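Beta-lactamase (Klebsiella pneumoniae, PDB 6KBY) probably hydrolyses beta-lactam antibiotics to substituted beta-amino acids as a class C serine beta-lactamase, here covalently bound to adenosine monophosphate. Local coordinates at residues A[347-350]-A[354-357]; A[331-336]-A[340-345]; A[174-179]-A[224-229]; A[66-71]-A[216-221]; A[268-273]-A[295-300]. All blocks are in the same frame, centred on the assembly; numbering follows the deposited sequence.

Contact 1: residues A[347-350]-A[354-357]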
# COMPACT_ATOMS: atom_id res chain seq x y z
N ASN A 347 7.31 -12.79 5.61
CA ASN A 347 6.75 -13.90 4.83
C ASN A 347 5.86 -14.81 5.67
O ASN A 347 5.81 -16.04 5.49
CB ASN A 347 7.82 -14.67 4.06
CG ASN A 347 8.84 -15.34 4.95
OD1 ASN A 347 8.85 -15.12 6.17
ND2 ASN A 347 9.71 -16.15 4.35
N LYS A 348 5.11 -14.20 6.58
CA LYS A 348 3.93 -14.80 7.18
C LYS A 348 2.96 -13.65 7.45
O LYS A 348 3.39 -12.55 7.80
CB LYS A 348 4.24 -15.57 8.47
CG LYS A 348 3.00 -16.15 9.14
CD LYS A 348 3.37 -17.09 10.28
CE LYS A 348 3.76 -18.45 9.75
NZ LYS A 348 2.58 -19.19 9.21
N ASN A 349 1.68 -13.91 7.24
CA ASN A 349 0.63 -12.93 7.51
C ASN A 349 0.31 -12.98 9.00
O ASN A 349 -0.45 -13.85 9.45
CB ASN A 349 -0.59 -13.27 6.66
CG ASN A 349 -1.75 -12.30 6.84
OD1 ASN A 349 -1.78 -11.50 7.77
ND2 ASN A 349 -2.73 -12.40 5.95
N TYR A 350 0.89 -12.07 9.76
CA TYR A 350 0.63 -11.95 11.19
C TYR A 350 -0.18 -10.68 11.45
O TYR A 350 -0.27 -9.79 10.60
CB TYR A 350 1.94 -11.97 11.99
CG TYR A 350 2.80 -10.74 11.76
CD1 TYR A 350 3.52 -10.57 10.58
CD2 TYR A 350 2.88 -9.75 12.73
CE1 TYR A 350 4.29 -9.44 10.38
CE2 TYR A 350 3.64 -8.62 12.52
CZ TYR A 350 4.35 -8.47 11.35
OH TYR A 350 5.10 -7.33 11.16
N GLN A 354 -0.09 -6.09 15.67
CA GLN A 354 1.32 -6.25 15.99
C GLN A 354 2.21 -5.43 15.05
O GLN A 354 3.20 -4.84 15.49
CB GLN A 354 1.71 -7.72 15.94
CG GLN A 354 1.02 -8.56 16.98
CD GLN A 354 1.48 -9.99 16.91
OE1 GLN A 354 2.50 -10.34 17.49
NE2 GLN A 354 0.76 -10.81 16.17
N ARG A 355 1.89 -5.42 13.75
CA ARG A 355 2.66 -4.60 12.81
C ARG A 355 2.65 -3.15 13.25
O ARG A 355 3.70 -2.48 13.31
CB ARG A 355 2.06 -4.69 11.41
CG ARG A 355 1.87 -6.10 10.89
CD ARG A 355 1.31 -6.12 9.49
NE ARG A 355 0.66 -7.40 9.22
CZ ARG A 355 -0.01 -7.69 8.11
NH1 ARG A 355 -0.11 -6.79 7.14
NH2 ARG A 355 -0.59 -8.88 7.98
N VAL A 356 1.46 -2.63 13.54
CA VAL A 356 1.30 -1.23 13.88
C VAL A 356 1.99 -0.90 15.19
O VAL A 356 2.65 0.14 15.32
CB VAL A 356 -0.21 -0.92 13.93
CG1 VAL A 356 -0.44 0.44 14.56
CG2 VAL A 356 -0.83 -1.03 12.54
N THR A 357 1.85 -1.78 16.18
CA THR A 357 2.46 -1.53 17.49
C THR A 357 3.98 -1.49 17.39
O THR A 357 4.64 -0.60 17.96
CB THR A 357 1.99 -2.60 18.48
OG1 THR A 357 0.57 -2.51 18.65
CG2 THR A 357 2.68 -2.41 19.83
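The aromatic ring of Y350 has the side chain of R355 over one face: NE stands 4.3 Å above the plane, over the ring centre, and CG of R355 comes to 3.5 Å from CZ of Y350. CB of Q354 sits at the ring's edge, in its plane, as does O of K348 from the ring's own segment. The guanidinium of R355, turned 49° against the ring, meets its partners at the edge. Both NE, at 2.9 Å, and NH2, at 2.8 Å, donate side-on to O of Y350, which lies close to the guanidinium plane. With an extended chain from CG to NE, R355 spans the distance from helix 352-364 back to this carbonyl. Any cation-pi attraction is weak, since CZ of R355 is 5.3 Å from the ring centroid. OD1 of N349 is near NH2 too, but at an angle too poor for a hydrogen bond. The guanidinium also bonds to O of A330, from NH1, and to OG of S324, from NH2. Two donors on one carbonyl oxygen pin the loop to the helix that follows it and set the plane of the guanidinium, and the same arginine holds S324, a residue that binds AMP.

Contact 2: residues A[331-336]-A[340-345]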
# COMPACT_ATOMS: atom_id res chain seq x y z
N TYR A 331 3.77 -3.68 6.17
CA TYR A 331 3.27 -2.42 6.70
C TYR A 331 4.25 -1.31 6.35
O TYR A 331 5.46 -1.52 6.40
CB TYR A 331 3.09 -2.49 8.22
CG TYR A 331 2.52 -1.25 8.88
CD1 TYR A 331 1.25 -0.79 8.55
CD2 TYR A 331 3.24 -0.55 9.84
CE1 TYR A 331 0.71 0.34 9.16
CE2 TYR A 331 2.71 0.58 10.45
CZ TYR A 331 1.44 1.01 10.11
OH TYR A 331 0.94 2.13 10.74
N ILE A 332 3.71 -0.14 6.00
CA ILE A 332 4.48 1.08 5.81
C ILE A 332 3.86 2.17 6.66
O ILE A 332 2.64 2.34 6.66
CB ILE A 332 4.47 1.55 4.34
CG1 ILE A 332 5.34 0.64 3.50
CG2 ILE A 332 4.89 3.04 4.23
CD1 ILE A 332 5.42 1.02 2.04
N ALA A 333 4.71 2.96 7.33
CA ALA A 333 4.26 4.19 7.97
C ALA A 333 5.34 5.25 7.83
O ALA A 333 6.54 4.94 7.87
CB ALA A 333 3.96 3.97 9.46
N PHE A 334 4.92 6.50 7.67
CA PHE A 334 5.88 7.59 7.63
C PHE A 334 5.24 8.88 8.12
O PHE A 334 4.03 9.07 8.01
CB PHE A 334 6.55 7.74 6.24
CG PHE A 334 5.59 8.02 5.10
CD1 PHE A 334 4.90 6.99 4.48
CD2 PHE A 334 5.42 9.31 4.62
CE1 PHE A 334 4.05 7.25 3.41
CE2 PHE A 334 4.58 9.58 3.56
CZ PHE A 334 3.89 8.55 2.96
N VAL A 335 6.08 9.75 8.67
CA VAL A 335 5.67 11.04 9.20
C VAL A 335 6.48 12.11 8.49
O VAL A 335 7.65 12.33 8.82
CB VAL A 335 5.88 11.11 10.72
CG1 VAL A 335 5.46 12.47 11.25
CG2 VAL A 335 5.12 10.00 11.44
N PRO A 336 5.90 12.78 7.49
CA PRO A 336 6.73 13.70 6.68
C PRO A 336 7.38 14.81 7.49
O PRO A 336 8.53 15.17 7.22
CB PRO A 336 5.74 14.22 5.63
CG PRO A 336 4.72 13.11 5.50
CD PRO A 336 4.56 12.58 6.91
N MET A 340 10.74 10.67 8.79
CA MET A 340 11.00 9.34 9.29
C MET A 340 9.97 8.38 8.73
O MET A 340 8.81 8.74 8.50
CB MET A 340 11.04 9.29 10.81
CG MET A 340 9.74 9.57 11.47
SD MET A 340 9.94 9.51 13.25
CE MET A 340 11.42 10.45 13.54
N GLY A 341 10.42 7.16 8.47
CA GLY A 341 9.54 6.18 7.87
C GLY A 341 10.05 4.79 8.14
O GLY A 341 11.23 4.58 8.46
N ILE A 342 9.14 3.83 8.01
CA ILE A 342 9.46 2.44 8.26
C ILE A 342 8.71 1.56 7.27
O ILE A 342 7.55 1.82 6.92
CB ILE A 342 9.18 2.03 9.72
CG1 ILE A 342 9.64 0.59 9.98
CG2 ILE A 342 7.71 2.21 10.07
CD1 ILE A 342 9.60 0.22 11.44
N VAL A 343 9.40 0.51 6.81
CA VAL A 343 8.83 -0.57 6.02
C VAL A 343 9.09 -1.86 6.80
O VAL A 343 10.24 -2.13 7.17
CB VAL A 343 9.52 -0.66 4.65
CG1 VAL A 343 8.91 -1.77 3.81
CG2 VAL A 343 9.46 0.68 3.92
N MET A 344 8.05 -2.65 7.03
CA MET A 344 8.19 -3.94 7.70
C MET A 344 7.61 -5.01 6.78
O MET A 344 6.41 -5.00 6.52
CB MET A 344 7.45 -3.96 9.03
CG MET A 344 8.00 -3.00 10.06
SD MET A 344 6.86 -2.67 11.42
CE MET A 344 6.54 -4.33 12.04
N LEU A 345 8.46 -5.93 6.31
CA LEU A 345 8.04 -7.00 5.43
C LEU A 345 8.27 -8.34 6.11
O LEU A 345 9.32 -8.57 6.71
CB LEU A 345 8.83 -6.97 4.12
CG LEU A 345 8.84 -5.63 3.39
CD1 LEU A 345 9.59 -5.76 2.08
CD2 LEU A 345 7.43 -5.12 3.16
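Strands 331-335 and 340-345 run antiparallel, 178° between their directions and 4.7 Å apart at closest approach, as the two arms of a beta hairpin. Y331 with M344, A333 with I342 and V335 with M340 are the hydrogen-bonded pairs; I332 with V343 and F334 with G341 are the non-hydrogen-bonded ones. In the middle pair N of I342 donates to O of A333 at 2.8 Å, and N of A333 returns a bond to O of I342 at 3.1 Å. One face of the hairpin carries Y331, A333, V335, M340, I342 and M344. There CG2 of I342, set between its own backbone N and carbonyl carbon, comes to 4.2 Å from CB of A333, while SD of M344 lies near the ring plane of Y331, at its edge, 4.5 Å from CD2. On the other face I332 and V343 lie side by side and point the same way, with CG1 of I332 4.1 Å from CG2 of V343. F334 shares that face, and the CA atoms of the two strands come nearest at F334 and G341, 3.9 Å apart. Helix 352-364 packs on the face of Y331, I342 and M344, helix 234-244 on that of I332, F334 and V343, and within the large antiparallel sheet strands 317-325 and 34-41 flank the hairpin.

Contact 3: residues A[174-179]-A[224-229]. With AMP (adenosine monophosphate), chain B.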
# COMPACT_ATOMS: atom_id res chain seq x y z
N VAL A 174 -2.05 2.82 -21.99
CA VAL A 174 -1.29 1.59 -21.78
C VAL A 174 -2.05 0.66 -20.85
O VAL A 174 -2.98 1.07 -20.14
CB VAL A 174 0.13 1.86 -21.23
CG1 VAL A 174 0.97 2.61 -22.25
CG2 VAL A 174 0.04 2.64 -19.93
N SER A 175 -1.66 -0.61 -20.86
CA SER A 175 -2.18 -1.54 -19.87
C SER A 175 -1.65 -1.17 -18.49
O SER A 175 -0.64 -0.49 -18.35
CB SER A 175 -1.73 -2.96 -20.19
OG SER A 175 -0.32 -3.08 -20.01
N TYR A 176 -2.35 -1.63 -17.45
CA TYR A 176 -1.88 -1.36 -16.09
C TYR A 176 -0.50 -1.94 -15.85
O TYR A 176 0.36 -1.30 -15.22
CB TYR A 176 -2.88 -1.89 -15.06
CG TYR A 176 -2.50 -1.51 -13.65
CD1 TYR A 176 -2.69 -0.22 -13.20
CD2 TYR A 176 -1.91 -2.43 -12.79
CE1 TYR A 176 -2.33 0.16 -11.93
CE2 TYR A 176 -1.54 -2.06 -11.50
CZ TYR A 176 -1.75 -0.76 -11.08
OH TYR A 176 -1.39 -0.34 -9.82
N GLU A 177 -0.25 -3.14 -16.37
CA GLU A 177 1.05 -3.78 -16.19
C GLU A 177 2.16 -2.95 -16.81
O GLU A 177 3.22 -2.76 -16.21
CB GLU A 177 1.01 -5.18 -16.80
CG GLU A 177 0.04 -6.14 -16.13
CD GLU A 177 -1.43 -5.74 -16.29
OE1 GLU A 177 -1.84 -5.38 -17.42
OE2 GLU A 177 -2.17 -5.76 -15.28
N ASP A 178 1.94 -2.45 -18.03
CA ASP A 178 2.92 -1.57 -18.67
C ASP A 178 3.06 -0.26 -17.92
O ASP A 178 4.16 0.26 -17.75
CB ASP A 178 2.53 -1.29 -20.12
CG ASP A 178 2.94 -2.40 -21.08
OD1 ASP A 178 3.61 -3.36 -20.64
OD2 ASP A 178 2.58 -2.30 -22.27
N ALA A 179 1.93 0.32 -17.48
CA ALA A 179 2.00 1.58 -16.75
C ALA A 179 2.89 1.45 -15.51
O ALA A 179 3.69 2.34 -15.22
CB ALA A 179 0.60 2.02 -16.35
N GLY A 224 -6.15 -7.99 -10.31
CA GLY A 224 -5.37 -8.24 -9.12
C GLY A 224 -4.09 -7.45 -9.03
O GLY A 224 -3.63 -7.13 -7.92
N ASN A 225 -3.47 -7.14 -10.17
CA ASN A 225 -2.25 -6.34 -10.12
C ASN A 225 -2.49 -5.03 -9.40
O ASN A 225 -1.67 -4.60 -8.57
CB ASN A 225 -1.75 -6.07 -11.53
CG ASN A 225 -0.95 -7.23 -12.10
OD1 ASN A 225 -0.37 -8.02 -11.36
ND2 ASN A 225 -0.91 -7.31 -13.42
N GLU A 226 -3.62 -4.38 -9.70
CA GLU A 226 -3.96 -3.10 -9.10
C GLU A 226 -4.11 -3.21 -7.59
O GLU A 226 -3.68 -2.32 -6.84
CB GLU A 226 -5.30 -2.63 -9.67
CG GLU A 226 -5.27 -2.11 -11.10
CD GLU A 226 -5.41 -3.16 -12.19
OE1 GLU A 226 -5.23 -4.37 -11.95
OE2 GLU A 226 -5.70 -2.72 -13.33
N ALA A 227 -4.75 -4.29 -7.12
CA ALA A 227 -5.13 -4.40 -5.72
C ALA A 227 -4.08 -5.07 -4.85
O ALA A 227 -3.99 -4.74 -3.66
CB ALA A 227 -6.46 -5.16 -5.59
N TYR A 228 -3.30 -6.00 -5.40
CA TYR A 228 -2.43 -6.80 -4.53
C TYR A 228 -1.22 -7.40 -5.24
O TYR A 228 -0.63 -8.33 -4.68
CB TYR A 228 -3.24 -7.92 -3.84
CG TYR A 228 -4.01 -8.83 -4.80
CD1 TYR A 228 -3.37 -9.83 -5.53
CD2 TYR A 228 -5.38 -8.66 -5.00
CE1 TYR A 228 -4.07 -10.65 -6.43
CE2 TYR A 228 -6.09 -9.47 -5.88
CZ TYR A 228 -5.43 -10.47 -6.61
OH TYR A 228 -6.12 -11.27 -7.51
N GLY A 229 -0.79 -6.91 -6.40
CA GLY A 229 0.18 -7.64 -7.20
C GLY A 229 1.66 -7.39 -6.96
O GLY A 229 2.47 -8.14 -7.52
P AMP B . -4.82 -5.93 1.37
O1P AMP B . -3.51 -6.60 1.65
O2P AMP B . -5.55 -5.27 2.51
O5' AMP B . -5.79 -6.92 0.59
C5' AMP B . -5.31 -7.67 -0.52
C4' AMP B . -5.17 -9.13 -0.19
O4' AMP B . -6.49 -9.73 -0.01
C3' AMP B . -4.52 -9.98 -1.27
O3' AMP B . -3.10 -9.93 -1.24
C2' AMP B . -5.10 -11.36 -1.02
O2' AMP B . -4.45 -11.99 0.08
C1' AMP B . -6.52 -11.01 -0.60
N9 AMP B . -7.43 -10.96 -1.76
C8 AMP B . -8.01 -9.84 -2.26
N7 AMP B . -8.80 -10.14 -3.33
C5 AMP B . -8.72 -11.47 -3.52
C6 AMP B . -9.30 -12.44 -4.48
N6 AMP B . -10.13 -12.03 -5.46
N1 AMP B . -8.96 -13.74 -4.35
C2 AMP B . -8.13 -14.16 -3.37
N3 AMP B . -7.57 -13.34 -2.47
C4 AMP B . -7.82 -12.01 -2.49
O HOH W 1 -0.56 -2.12 -8.02
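Two helices of the helical region meet here, the start of helix 176-187 and the short helix 224-228, and the contact is built on a carboxylate lying flat over a tyrosine. E226 slides past Y176 in the opposite direction. Its CG sits 3.5 Å above the Y176 ring, directly over the centre of the ring, a CH-pi contact, and its carboxylate continues over the same face with its plane 12° from that of the ring. The bend of the E226 chain at chi2 (86°) lays the carboxylate over the ring, bringing OE2 to 3.4 Å from CB of Y176. Beside this stack, E177 and N225 cross at about a right angle, their carboxylate and amide planes 42° apart. ND2 of N225 donates an almost straight bond of 2.7 Å to OE2 of E177, on the anti side of that oxygen, and the acceptor lies in the amide plane. E177 also bends at chi2, which turns its acid end toward the asparagine. The N-H of N225 probably eases the charge of E177, whose OE2 stands 4.7 Å from OE1 of E226. Helices 72-86 and 158-171 pack against Y176. Further along the same segment as N225, Y228 lies against AMP, with its CB 3.3 Å from O3' of the nucleotide. S175 is the N-cap of helix 176-187, its OG accepting from N of D178. At the hydroxyl end of Y176, a water near the ring plane bridges OH of Y176 and O of N225, 2.8 Å from the latter.

Contact 4: residues A[66-71]-A[216-221]. With AMP (adenosine monophosphate), chain B.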
# COMPACT_ATOMS: atom_id res chain seq x y z
N LEU A 66 12.72 -10.46 -2.31
CA LEU A 66 11.44 -9.93 -2.72
C LEU A 66 10.34 -10.53 -1.85
O LEU A 66 10.28 -11.75 -1.68
CB LEU A 66 11.17 -10.27 -4.19
CG LEU A 66 12.16 -9.69 -5.19
CD1 LEU A 66 12.07 -10.42 -6.52
CD2 LEU A 66 11.91 -8.21 -5.39
N PHE A 67 9.49 -9.66 -1.32
CA PHE A 67 8.32 -10.06 -0.56
C PHE A 67 7.07 -9.62 -1.30
O PHE A 67 7.06 -8.56 -1.95
CB PHE A 67 8.29 -9.39 0.83
CG PHE A 67 9.39 -9.81 1.77
CD1 PHE A 67 10.67 -9.26 1.67
CD2 PHE A 67 9.13 -10.70 2.80
CE1 PHE A 67 11.67 -9.63 2.56
CE2 PHE A 67 10.13 -11.07 3.69
CZ PHE A 67 11.40 -10.53 3.57
N GLU A 68 6.01 -10.41 -1.20
CA GLU A 68 4.69 -9.93 -1.58
C GLU A 68 4.24 -8.89 -0.57
O GLU A 68 4.41 -9.06 0.64
CB GLU A 68 3.69 -11.08 -1.58
CG GLU A 68 4.03 -12.14 -2.61
CD GLU A 68 3.20 -13.40 -2.52
OE1 GLU A 68 2.23 -13.46 -1.73
OE2 GLU A 68 3.52 -14.36 -3.26
N VAL A 69 3.66 -7.80 -1.06
CA VAL A 69 3.17 -6.75 -0.18
C VAL A 69 1.67 -6.56 -0.23
O VAL A 69 1.14 -5.67 0.45
CB VAL A 69 3.93 -5.42 -0.38
CG1 VAL A 69 5.41 -5.64 -0.08
CG2 VAL A 69 3.73 -4.88 -1.78
N GLY A 70 0.95 -7.40 -0.98
CA GLY A 70 -0.50 -7.33 -0.96
C GLY A 70 -1.01 -5.92 -1.17
O GLY A 70 -0.62 -5.27 -2.14
N SER A 71 -1.81 -5.38 -0.24
CA SER A 71 -2.46 -4.08 -0.46
C SER A 71 -1.54 -2.87 -0.42
O SER A 71 -2.02 -1.77 -0.72
CB SER A 71 -3.59 -3.87 0.53
OG SER A 71 -4.59 -4.83 0.29
N VAL A 216 3.60 -20.71 -0.04
CA VAL A 216 2.66 -20.24 -1.05
C VAL A 216 3.14 -18.94 -1.68
O VAL A 216 3.83 -18.13 -1.05
CB VAL A 216 1.22 -20.06 -0.49
CG1 VAL A 216 0.61 -21.41 -0.12
CG2 VAL A 216 1.23 -19.13 0.71
N HIS A 217 2.75 -18.75 -2.94
CA HIS A 217 2.86 -17.49 -3.65
C HIS A 217 1.47 -17.08 -4.11
O HIS A 217 0.62 -17.92 -4.44
CB HIS A 217 3.78 -17.61 -4.86
CG HIS A 217 5.23 -17.51 -4.51
ND1 HIS A 217 6.22 -18.05 -5.31
CD2 HIS A 217 5.87 -16.91 -3.48
CE1 HIS A 217 7.40 -17.80 -4.77
NE2 HIS A 217 7.21 -17.11 -3.66
N VAL A 218 1.24 -15.76 -4.13
CA VAL A 218 -0.09 -15.24 -4.43
C VAL A 218 -0.49 -15.57 -5.86
O VAL A 218 0.32 -15.51 -6.79
CB VAL A 218 -0.14 -13.72 -4.15
CG1 VAL A 218 0.84 -12.97 -5.04
CG2 VAL A 218 -1.55 -13.19 -4.32
N ASN A 219 -1.77 -15.91 -6.04
CA ASN A 219 -2.33 -16.20 -7.35
C ASN A 219 -2.93 -14.92 -7.91
O ASN A 219 -3.80 -14.31 -7.28
CB ASN A 219 -3.41 -17.28 -7.25
CG ASN A 219 -3.93 -17.71 -8.61
OD1 ASN A 219 -3.17 -17.78 -9.58
ND2 ASN A 219 -5.22 -18.00 -8.68
N MET A 220 -2.46 -14.51 -9.09
CA MET A 220 -2.87 -13.25 -9.68
C MET A 220 -4.09 -13.46 -10.57
O MET A 220 -4.02 -14.17 -11.57
CB MET A 220 -1.72 -12.67 -10.49
CG MET A 220 -0.48 -12.35 -9.66
SD MET A 220 -0.85 -11.29 -8.24
CE MET A 220 -1.72 -9.95 -9.03
N GLU A 221 -5.20 -12.81 -10.21
CA GLU A 221 -6.46 -12.92 -10.93
C GLU A 221 -6.87 -11.55 -11.47
O GLU A 221 -6.10 -10.59 -11.41
CB GLU A 221 -7.51 -13.59 -10.03
CG GLU A 221 -7.09 -14.98 -9.58
CD GLU A 221 -8.17 -15.70 -8.80
OE1 GLU A 221 -8.77 -15.07 -7.90
OE2 GLU A 221 -8.43 -16.89 -9.09
P AMP B . -4.82 -5.93 1.37
O1P AMP B . -3.51 -6.60 1.65
O2P AMP B . -5.55 -5.27 2.51
O5' AMP B . -5.79 -6.92 0.59
C5' AMP B . -5.31 -7.67 -0.52
C4' AMP B . -5.17 -9.13 -0.19
O4' AMP B . -6.49 -9.73 -0.01
C3' AMP B . -4.52 -9.98 -1.27
O3' AMP B . -3.10 -9.93 -1.24
C2' AMP B . -5.10 -11.36 -1.02
O2' AMP B . -4.45 -11.99 0.08
C1' AMP B . -6.52 -11.01 -0.60
N9 AMP B . -7.43 -10.96 -1.76
C8 AMP B . -8.01 -9.84 -2.26
N7 AMP B . -8.80 -10.14 -3.33
C5 AMP B . -8.72 -11.47 -3.52
C6 AMP B . -9.30 -12.44 -4.48
N6 AMP B . -10.13 -12.03 -5.46
N1 AMP B . -8.96 -13.74 -4.35
C2 AMP B . -8.13 -14.16 -3.37
N3 AMP B . -7.57 -13.34 -2.47
C4 AMP B . -7.82 -12.01 -2.49
O HOH W 2 1.73 -15.92 -0.54
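N of V218 donates to OE2 of E68 at 2.8 Å, nearly straight at 163°. The donor comes on the syn side of that oxygen but 32° out of the carboxylate plane. The V218 side chain lies against the same group, its CB 3.4 Å from OE1 and its CG1 3.5 Å from CD of E68. H217 joins from the preceding position, where its CD2 is 3.5 Å from OE2 of E68. A water donates to OE1 of E68 and, weakly, to O of V216. An extended chain beyond CG carries the E68 carboxylate from strand 67-68 across to the loop. Further out, OH of Y205 bonds to OE2 of E68 and OG1 of T325 to OE1, while H217 is held by stacking on the rings of Y205 and W207 and by a bond from NE2 to O of A206. Both segments then run on to the ligand. OG of S71 is bonded covalently to P of AMP at 1.6 Å, with N of S71 donating to O1P, and OE1 of E221 stands 3.8 Å from N1 of the adenine. S71 and K74 fit the SxxK motif that marks the active site of serine beta-lactamases.

Contact 5: residues A[268-273]-A[295-300]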
# COMPACT_ATOMS: atom_id res chain seq x y z
N PHE A 268 -11.84 12.08 2.66
CA PHE A 268 -12.95 11.68 3.52
C PHE A 268 -12.41 11.43 4.91
O PHE A 268 -11.28 10.98 5.09
CB PHE A 268 -13.64 10.39 3.05
CG PHE A 268 -14.42 10.54 1.78
CD1 PHE A 268 -13.81 10.37 0.55
CD2 PHE A 268 -15.78 10.83 1.81
CE1 PHE A 268 -14.52 10.52 -0.62
CE2 PHE A 268 -16.51 10.96 0.63
CZ PHE A 268 -15.88 10.81 -0.58
N LYS A 269 -13.25 11.69 5.90
CA LYS A 269 -13.02 11.22 7.26
C LYS A 269 -13.89 10.00 7.50
O LYS A 269 -15.05 9.97 7.08
CB LYS A 269 -13.38 12.29 8.28
CG LYS A 269 -12.36 13.40 8.38
CD LYS A 269 -12.66 14.28 9.58
CE LYS A 269 -11.73 13.92 10.72
NZ LYS A 269 -11.12 15.13 11.34
N SER A 270 -13.34 9.00 8.16
CA SER A 270 -14.12 7.82 8.53
C SER A 270 -13.50 7.25 9.78
O SER A 270 -12.30 6.93 9.79
CB SER A 270 -14.10 6.79 7.40
OG SER A 270 -15.06 5.78 7.62
N GLY A 271 -14.29 7.14 10.85
CA GLY A 271 -13.73 6.68 12.11
C GLY A 271 -12.59 7.58 12.52
O GLY A 271 -12.70 8.81 12.52
N GLU A 272 -11.45 6.96 12.85
CA GLU A 272 -10.28 7.71 13.28
C GLU A 272 -9.40 8.18 12.14
O GLU A 272 -8.45 8.94 12.38
CB GLU A 272 -9.44 6.87 14.25
CG GLU A 272 -10.19 6.43 15.50
CD GLU A 272 -10.60 7.59 16.38
OE1 GLU A 272 -9.87 8.59 16.41
OE2 GLU A 272 -11.66 7.50 17.04
N ILE A 273 -9.67 7.79 10.90
CA ILE A 273 -8.74 8.04 9.81
C ILE A 273 -9.22 9.15 8.89
O ILE A 273 -10.42 9.45 8.77
CB ILE A 273 -8.38 6.79 8.98
CG1 ILE A 273 -9.54 6.35 8.09
CG2 ILE A 273 -7.89 5.67 9.88
CD1 ILE A 273 -9.13 5.33 7.03
N ASN A 295 -6.53 1.11 11.95
CA ASN A 295 -6.03 -0.02 11.17
C ASN A 295 -6.88 -1.27 11.36
O ASN A 295 -6.42 -2.39 11.10
CB ASN A 295 -4.55 -0.27 11.46
CG ASN A 295 -3.67 0.66 10.66
OD1 ASN A 295 -3.41 0.40 9.48
ND2 ASN A 295 -3.23 1.75 11.27
N ASP A 296 -8.11 -1.10 11.82
CA ASP A 296 -9.08 -2.18 11.95
C ASP A 296 -10.35 -1.82 11.20
O ASP A 296 -11.45 -1.80 11.75
CB ASP A 296 -9.33 -2.46 13.43
CG ASP A 296 -10.20 -3.68 13.66
OD1 ASP A 296 -10.29 -4.54 12.76
OD2 ASP A 296 -10.80 -3.78 14.75
N MET A 297 -10.20 -1.48 9.92
CA MET A 297 -11.29 -1.01 9.07
C MET A 297 -11.36 -1.78 7.76
O MET A 297 -11.94 -1.28 6.78
CB MET A 297 -11.17 0.49 8.79
CG MET A 297 -11.09 1.36 10.03
SD MET A 297 -10.98 3.11 9.65
CE MET A 297 -12.67 3.43 9.13
N ALA A 298 -10.79 -2.98 7.72
CA ALA A 298 -10.55 -3.67 6.46
C ALA A 298 -11.79 -4.36 5.89
O ALA A 298 -11.87 -4.55 4.68
CB ALA A 298 -9.46 -4.72 6.64
N MET A 299 -12.74 -4.76 6.74
CA MET A 299 -13.78 -5.67 6.30
C MET A 299 -15.19 -5.24 6.69
O MET A 299 -16.14 -5.97 6.41
CB MET A 299 -13.53 -7.09 6.83
CG MET A 299 -12.25 -7.70 6.31
SD MET A 299 -11.92 -9.30 7.04
CE MET A 299 -11.34 -8.80 8.66
N THR A 300 -15.34 -4.07 7.30
CA THR A 300 -16.64 -3.58 7.73
C THR A 300 -16.93 -2.24 7.08
O THR A 300 -16.02 -1.46 6.78
CB THR A 300 -16.70 -3.42 9.25
OG1 THR A 300 -15.70 -2.48 9.66
CG2 THR A 300 -16.47 -4.76 9.96
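M297 reaches out of its loop and lays its sulfur along I273, the two side chains sliding past each other in opposite directions. SD lies 3.9 Å from CG1 of I273, the same from CD1 of I273, and 4.0 Å from its CG2, so the sulfur meets all three carbons beyond CB of the isoleucine. The M297 chain is extended as far as SD and then bends (chi3 74°), carrying its methyl CE onto S270, 3.6 Å from O and 3.7 Å from OG. These two isoleucine and serine positions are the ends of a type II' beta turn that joins strands 266-270 and 273-275 of the large antiparallel sheet. The turn is closed by backbone bonds in both directions between S270 and I273. G271, at its second position, has positive phi (57°), and its N is 4.4 Å from CE of M297. The methionine belongs to the loop between helix 288-294 and strand 302-311, and it also touches S302 on that strand. OG of S270, beside the methyl, is hydrogen-bonded to OG of S302 and O of V303.

Contacts 1 and 2 adjoin, their centres 13 Å apart: strand 340-346 leads through the loop 347-350 into helix 352-364, and OH of Y350 lies 3.4 Å from CE of M344. Contact 5 reaches the same large sheet, about 19 Å from contact 2 between centres. Contacts 3 and 4 have centres 13 Å apart on the ligand side; their segments alternate along the chain, and both touch AMP. Contact 3 lies across the chain's centre from contacts 1 and 2. In sequence, contacts 3 and 4 close first, then come 5, 2 and 1. The AMP-bearing serine sits between the helical region and the sheet, as in class C beta-lactamases.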